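Local coordinates for protein thioredoxin (TrxA-1) (Sulfolobus solfataricus, PDB 3TCO) that probably reduces protein disulfides by dithiol-disulfide exchange at a redox-active pair of cysteines, as thioredoxins do, at residues Val26-Glu31 with Gly57-Asp62; Ala30-Pro35 with Leu74-Thr79. All blocks are in the same frame, centred on the assembly; numbering follows the deposited sequence.

Contact 1 (Val26-Glu31 with Gly57-Asp62)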
loop_
_atom_site.group_PDB
_atom_site.type_symbol
_atom_site.label_atom_id
_atom_site.label_comp_id
_atom_site.label_asym_id
_atom_site.label_seq_id
_atom_site.Cartn_x
_atom_site.Cartn_y
_atom_site.Cartn_z
ATOM N N VAL A 26 -1.525 -0.982 0.433
ATOM C CA VAL A 26 -1.629 -0.176 -0.774
ATOM C C VAL A 26 -0.926 1.157 -0.587
ATOM O O VAL A 26 -1.412 2.017 0.144
ATOM C CB VAL A 26 -3.115 0.103 -1.151
ATOM C CG1 VAL A 26 -3.177 0.825 -2.503
ATOM C CG2 VAL A 26 -3.908 -1.197 -1.204
ATOM N N ASP A 27 0.227 1.310 -1.229
ATOM C CA ASP A 27 0.995 2.551 -1.152
ATOM C C ASP A 27 0.405 3.499 -2.209
ATOM O O ASP A 27 0.547 3.272 -3.403
ATOM C CB ASP A 27 2.483 2.265 -1.427
ATOM C CG ASP A 27 3.312 3.539 -1.641
ATOM O OD1 ASP A 27 2.896 4.631 -1.216
ATOM O OD2 ASP A 27 4.397 3.434 -2.231
ATOM N N CYS A 28 -0.317 4.514 -1.747
ATOM C CA CYS A 28 -0.927 5.504 -2.633
ATOM C C CYS A 28 0.151 6.569 -2.858
ATOM O O CYS A 28 0.603 7.229 -1.914
ATOM C CB CYS A 28 -2.172 6.075 -1.959
ATOM S SG CYS A 28 -3.433 4.782 -1.595
ATOM N N TRP A 29 0.572 6.727 -4.111
ATOM C CA TRP A 29 1.662 7.644 -4.436
ATOM C C TRP A 29 1.474 8.404 -5.747
ATOM O O TRP A 29 0.477 8.244 -6.439
ATOM C CB TRP A 29 2.949 6.839 -4.569
ATOM C CG TRP A 29 2.883 5.925 -5.774
ATOM C CD1 TRP A 29 2.077 4.833 -5.929
ATOM C CD2 TRP A 29 3.580 6.086 -7.018
ATOM N NE1 TRP A 29 2.222 4.308 -7.193
ATOM C CE2 TRP A 29 3.138 5.056 -7.883
ATOM C CE3 TRP A 29 4.530 7.002 -7.488
ATOM C CZ2 TRP A 29 3.615 4.914 -9.193
ATOM C CZ3 TRP A 29 5.007 6.864 -8.792
ATOM C CH2 TRP A 29 4.546 5.823 -9.630
ATOM N N ALA A 30 2.487 9.202 -6.074
ATOM C CA ALA A 30 2.546 9.993 -7.304
ATOM C C ALA A 30 4.011 10.380 -7.493
ATOM O O ALA A 30 4.721 10.620 -6.515
ATOM C CB ALA A 30 1.670 11.238 -7.194
ATOM N N GLU A 31 4.469 10.437 -8.740
ATOM C CA GLU A 31 5.868 10.767 -9.015
ATOM C C GLU A 31 6.322 12.170 -8.577
ATOM O O GLU A 31 7.500 12.384 -8.283
ATOM C CB GLU A 31 6.163 10.587 -10.509
ATOM C CG GLU A 31 7.607 10.201 -10.789
ATOM C CD GLU A 31 7.958 10.242 -12.262
ATOM O OE1 GLU A 31 7.099 9.872 -13.096
ATOM O OE2 GLU A 31 9.101 10.631 -12.591
ATOM N N GLY A 57 0.643 -3.647 -2.710
ATOM C CA GLY A 57 0.173 -2.939 -3.879
ATOM C C GLY A 57 0.604 -1.487 -3.889
ATOM O O GLY A 57 1.019 -0.936 -2.869
ATOM N N ARG A 58 0.503 -0.885 -5.069
ATOM C CA ARG A 58 0.839 0.512 -5.267
ATOM C C ARG A 58 -0.280 1.076 -6.114
ATOM O O ARG A 58 -0.656 0.490 -7.134
ATOM C CB ARG A 58 2.176 0.667 -6.008
ATOM C CG ARG A 58 3.371 0.168 -5.210
ATOM C CD ARG A 58 4.698 0.566 -5.845
ATOM N NE ARG A 58 4.946 -0.073 -7.132
ATOM C CZ ARG A 58 4.892 0.563 -8.300
ATOM N NH1 ARG A 58 4.590 1.855 -8.341
ATOM N NH2 ARG A 58 5.171 -0.087 -9.424
ATOM N N LEU A 59 -0.838 2.190 -5.664
ATOM C CA LEU A 59 -1.912 2.838 -6.399
ATOM C C LEU A 59 -1.447 4.257 -6.722
ATOM O O LEU A 59 -1.253 5.072 -5.821
ATOM C CB LEU A 59 -3.181 2.899 -5.547
ATOM C CG LEU A 59 -4.467 3.444 -6.186
ATOM C CD1 LEU A 59 -5.276 2.324 -6.862
ATOM C CD2 LEU A 59 -5.301 4.090 -5.085
ATOM N N ASN A 60 -1.217 4.535 -7.994
ATOM C CA ASN A 60 -0.825 5.886 -8.360
ATOM C C ASN A 60 -2.126 6.686 -8.308
ATOM O O ASN A 60 -3.080 6.386 -9.031
ATOM C CB ASN A 60 -0.220 5.918 -9.751
ATOM C CG ASN A 60 0.184 7.309 -10.157
ATOM O OD1 ASN A 60 -0.663 8.193 -10.263
ATOM N ND2 ASN A 60 1.482 7.516 -10.373
ATOM N N VAL A 61 -2.178 7.683 -7.433
ATOM C CA VAL A 61 -3.400 8.456 -7.269
ATOM C C VAL A 61 -3.856 9.255 -8.480
ATOM O O VAL A 61 -5.047 9.447 -8.653
ATOM C CB VAL A 61 -3.336 9.406 -6.030
ATOM C CG1 VAL A 61 -3.163 8.579 -4.745
ATOM C CG2 VAL A 61 -2.209 10.409 -6.173
ATOM N N ASP A 62 -2.940 9.709 -9.332
ATOM C CA ASP A 62 -3.391 10.479 -10.495
ATOM C C ASP A 62 -4.077 9.622 -11.550
ATOM O O ASP A 62 -4.860 10.138 -12.346
ATOM C CB ASP A 62 -2.243 11.264 -11.124
ATOM C CG ASP A 62 -1.744 12.357 -10.220
ATOM O OD1 ASP A 62 -2.565 12.872 -9.427
ATOM O OD2 ASP A 62 -0.545 12.702 -10.305
HETATM O O HOH W 1 1.142 2.141 -9.111
HETATM O O HOH W 2 2.911 9.855 -11.018
#
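Asp27 N gives its hydrogen to Gly57 O at 2.9 Å, almost straight at 173°, the first of four backbone bonds joining two parallel strands of the thioredoxin fold's central sheet. They are the two strands of a beta-alpha-beta unit linked by helix 34-49. Leu59 N to Asp27 O, Trp29 N to Leu59 O and Val61 N to Trp29 O complete the ladder. Val26, Cys28 and Leu59 share one face, where Val26 CG1 meets Leu59 CB at 3.7 Å and Cys28 SG touches Leu59 CD2. On the other face the Trp29 indole, with CG set between the backbone N and the carbonyl carbon (chi1 67°), folds back over the neighbouring strand. Its five-membered ring rests on Asn60 CA, a CH-pi contact. Arg58 NH1 approaches CZ2 of Trp29 obliquely at 3.3 Å, while Arg58 NE bonds Thr6 OG1. One water accepts from Trp29 NE1; a second accepts from both Glu31 N and Asn60 ND2. The same Asn60 ND2 sits 3.5 Å above the indole plane, offset toward the rim of the six-membered ring, its amide turned 74° from the ring.

Contact 2 (Ala30-Pro35 with Leu74-Thr79); sequences AEWCAP and LNIPTT
Ala30-Pro35 and Leu74-Thr79 meet as two loops, one turning into a helix and the other into a strand. A type I turn from Ala30 to Cys33, closed by Cys33 N to Ala30 O at 3.2 Å, brings Cys33 to the N-cap position of helix 34-49. Opposite it, the peptide bond between Ile76 and Pro77 is cis, just before strand 78-83 begins. The backbones stay well apart, with 6.7 Å between the CA atoms of Pro35 and Pro77, and the contact between the segments is made by apolar groups.

Ile76 makes the largest share. Its CG1 lies between the backbone N and the carbonyl carbon (chi1 54°), and the extended end of the chain (chi2 170°) carries CD1 across to the turn. There the methyl meets Ala30 CB at 3.6 Å, Cys33 CB, and Trp32 CH2 at 3.7 Å. Trp32 and Ile76 cross at about a right angle, CD1 reaching the six-membered part of the indole obliquely. Ala30 CB also lies over one face of that indole, 3.3 Å above its plane, and Trp32 NE1 is tied to Asp62 OD2.

Further along, Cys33 SG, anti to its own N (chi1 160°), lies beside Ile76 O and 3.9 Å from Pro77 CD. The same Pro77 CD packs on Pro35 CB at 3.6 Å, so the two proline rings meet through one carbon each. Within Leu74-Thr79, Thr78 OG1 donates to Asn75 O at 2.6 Å, a bond that brackets the cis peptide.

Cys33 forms a disulfide with Cys36; a CxxC pair at a helix start, with its first sulfur beside the cis-proline, is the hallmark of the thioredoxin active site.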
loop_
_atom_site.group_PDB
_atom_site.type_symbol
_atom_site.label_atom_id
_atom_site.label_comp_id
_atom_site.label_asym_id
_atom_site.label_seq_id
_atom_site.Cartn_x
_atom_site.Cartn_y
_atom_site.Cartn_z
ATOM N N ALA A 30 2.487 9.202 -6.074
ATOM C CA ALA A 30 2.546 9.993 -7.304
ATOM C C ALA A 30 4.011 10.380 -7.493
ATOM O O ALA A 30 4.721 10.620 -6.515
ATOM C CB ALA A 30 1.670 11.238 -7.194
ATOM N N GLU A 31 4.469 10.437 -8.740
ATOM C CA GLU A 31 5.868 10.767 -9.015
ATOM C C GLU A 31 6.322 12.170 -8.577
ATOM O O GLU A 31 7.500 12.384 -8.283
ATOM C CB GLU A 31 6.163 10.587 -10.509
ATOM C CG GLU A 31 7.607 10.201 -10.789
ATOM C CD GLU A 31 7.958 10.242 -12.262
ATOM O OE1 GLU A 31 7.099 9.872 -13.096
ATOM O OE2 GLU A 31 9.101 10.631 -12.591
ATOM N N TRP A 32 5.393 13.118 -8.524
ATOM C CA TRP A 32 5.727 14.494 -8.153
ATOM C C TRP A 32 5.820 14.727 -6.649
ATOM O O TRP A 32 6.120 15.838 -6.200
ATOM C CB TRP A 32 4.675 15.449 -8.717
ATOM C CG TRP A 32 3.261 14.975 -8.483
ATOM C CD1 TRP A 32 2.431 14.398 -9.400
ATOM C CD2 TRP A 32 2.492 15.109 -7.277
ATOM N NE1 TRP A 32 1.193 14.180 -8.851
ATOM C CE2 TRP A 32 1.198 14.605 -7.549
ATOM C CE3 TRP A 32 2.768 15.612 -5.997
ATOM C CZ2 TRP A 32 0.177 14.589 -6.588
ATOM C CZ3 TRP A 32 1.754 15.599 -5.039
ATOM C CH2 TRP A 32 0.470 15.089 -5.343
ATOM N N CYS A 33 5.549 13.680 -5.882
ATOM C CA CYS A 33 5.534 13.762 -4.434
ATOM C C CYS A 33 6.877 13.381 -3.812
ATOM O O CYS A 33 7.308 12.229 -3.881
ATOM C CB CYS A 33 4.374 12.892 -3.929
ATOM S SG CYS A 33 4.392 12.311 -2.204
ATOM N N ALA A 34 7.540 14.378 -3.224
ATOM C CA ALA A 34 8.851 14.196 -2.604
ATOM C C ALA A 34 8.865 13.112 -1.521
ATOM O O ALA A 34 9.686 12.199 -1.582
ATOM C CB ALA A 34 9.344 15.524 -2.019
ATOM N N PRO A 35 7.971 13.210 -0.513
ATOM C CA PRO A 35 7.896 12.221 0.570
ATOM C C PRO A 35 7.650 10.809 0.018
ATOM O O PRO A 35 8.143 9.818 0.565
ATOM C CB PRO A 35 6.712 12.700 1.413
ATOM C CG PRO A 35 6.616 14.160 1.120
ATOM C CD PRO A 35 6.942 14.253 -0.342
ATOM N N LEU A 74 -6.428 12.095 0.958
ATOM C CA LEU A 74 -6.233 13.525 0.709
ATOM C C LEU A 74 -4.765 13.936 0.694
ATOM O O LEU A 74 -4.398 14.945 0.082
ATOM C CB LEU A 74 -6.977 14.344 1.762
ATOM C CG LEU A 74 -8.495 14.145 1.799
ATOM C CD1 LEU A 74 -9.100 15.025 2.886
ATOM C CD2 LEU A 74 -9.098 14.489 0.435
ATOM N N ASN A 75 -3.934 13.156 1.377
ATOM C CA ASN A 75 -2.502 13.429 1.441
ATOM C C ASN A 75 -1.726 12.170 1.062
ATOM O O ASN A 75 -2.179 11.053 1.303
ATOM C CB ASN A 75 -2.102 13.846 2.859
ATOM C CG ASN A 75 -2.620 15.222 3.237
ATOM O OD1 ASN A 75 -1.996 16.240 2.931
ATOM N ND2 ASN A 75 -3.769 15.257 3.894
ATOM N N ILE A 76 -0.568 12.348 0.448
ATOM C CA ILE A 76 0.254 11.202 0.097
ATOM C C ILE A 76 1.675 11.492 0.563
ATOM O O ILE A 76 2.085 12.649 0.660
ATOM C CB ILE A 76 0.243 10.893 -1.434
ATOM C CG1 ILE A 76 0.631 12.135 -2.245
ATOM C CG2 ILE A 76 -1.142 10.374 -1.858
ATOM C CD1 ILE A 76 0.873 11.837 -3.709
ATOM N N PRO A 77 2.449 10.434 0.839
ATOM C CA PRO A 77 1.931 9.072 0.684
ATOM C C PRO A 77 0.954 8.640 1.764
ATOM O O PRO A 77 0.926 9.205 2.855
ATOM C CB PRO A 77 3.192 8.220 0.684
ATOM C CG PRO A 77 4.142 8.998 1.563
ATOM C CD PRO A 77 3.891 10.435 1.153
ATOM N N THR A 78 0.125 7.658 1.425
ATOM C CA THR A 78 -0.823 7.062 2.358
ATOM C C THR A 78 -0.752 5.567 2.098
ATOM O O THR A 78 -0.751 5.134 0.946
ATOM C CB THR A 78 -2.280 7.500 2.118
ATOM O OG1 THR A 78 -2.454 8.853 2.564
ATOM C CG2 THR A 78 -3.227 6.586 2.887
ATOM N N THR A 79 -0.687 4.781 3.163
ATOM C CA THR A 79 -0.627 3.339 3.009
ATOM C C THR A 79 -1.875 2.722 3.627
ATOM O O THR A 79 -2.028 2.697 4.855
ATOM C CB THR A 79 0.626 2.760 3.706
ATOM O OG1 THR A 79 1.804 3.387 3.178
ATOM C CG2 THR A 79 0.726 1.282 3.453
#

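Contacts 1 and 2 start from the same stretch of chain and share Ala30 and Glu31, where strand 23-29 gives way to the turn before helix 34-49. Contact 1 lies nearer the centre of the molecule and is a regular backbone ladder with a buried apolar face; its other face, with Trp29, Arg58 and Asn60, is partly exposed. Contact 2, at the redox end of the same sheet, relies on methyl, ring and sulfur packing, with Trp32 and Pro35 exposed. The two are stitched together by Cys28 N with Thr78 O between neighbouring strands. Cys28 O also packs against Ile76 CG2, bringing the strand end and the cis-proline loop together.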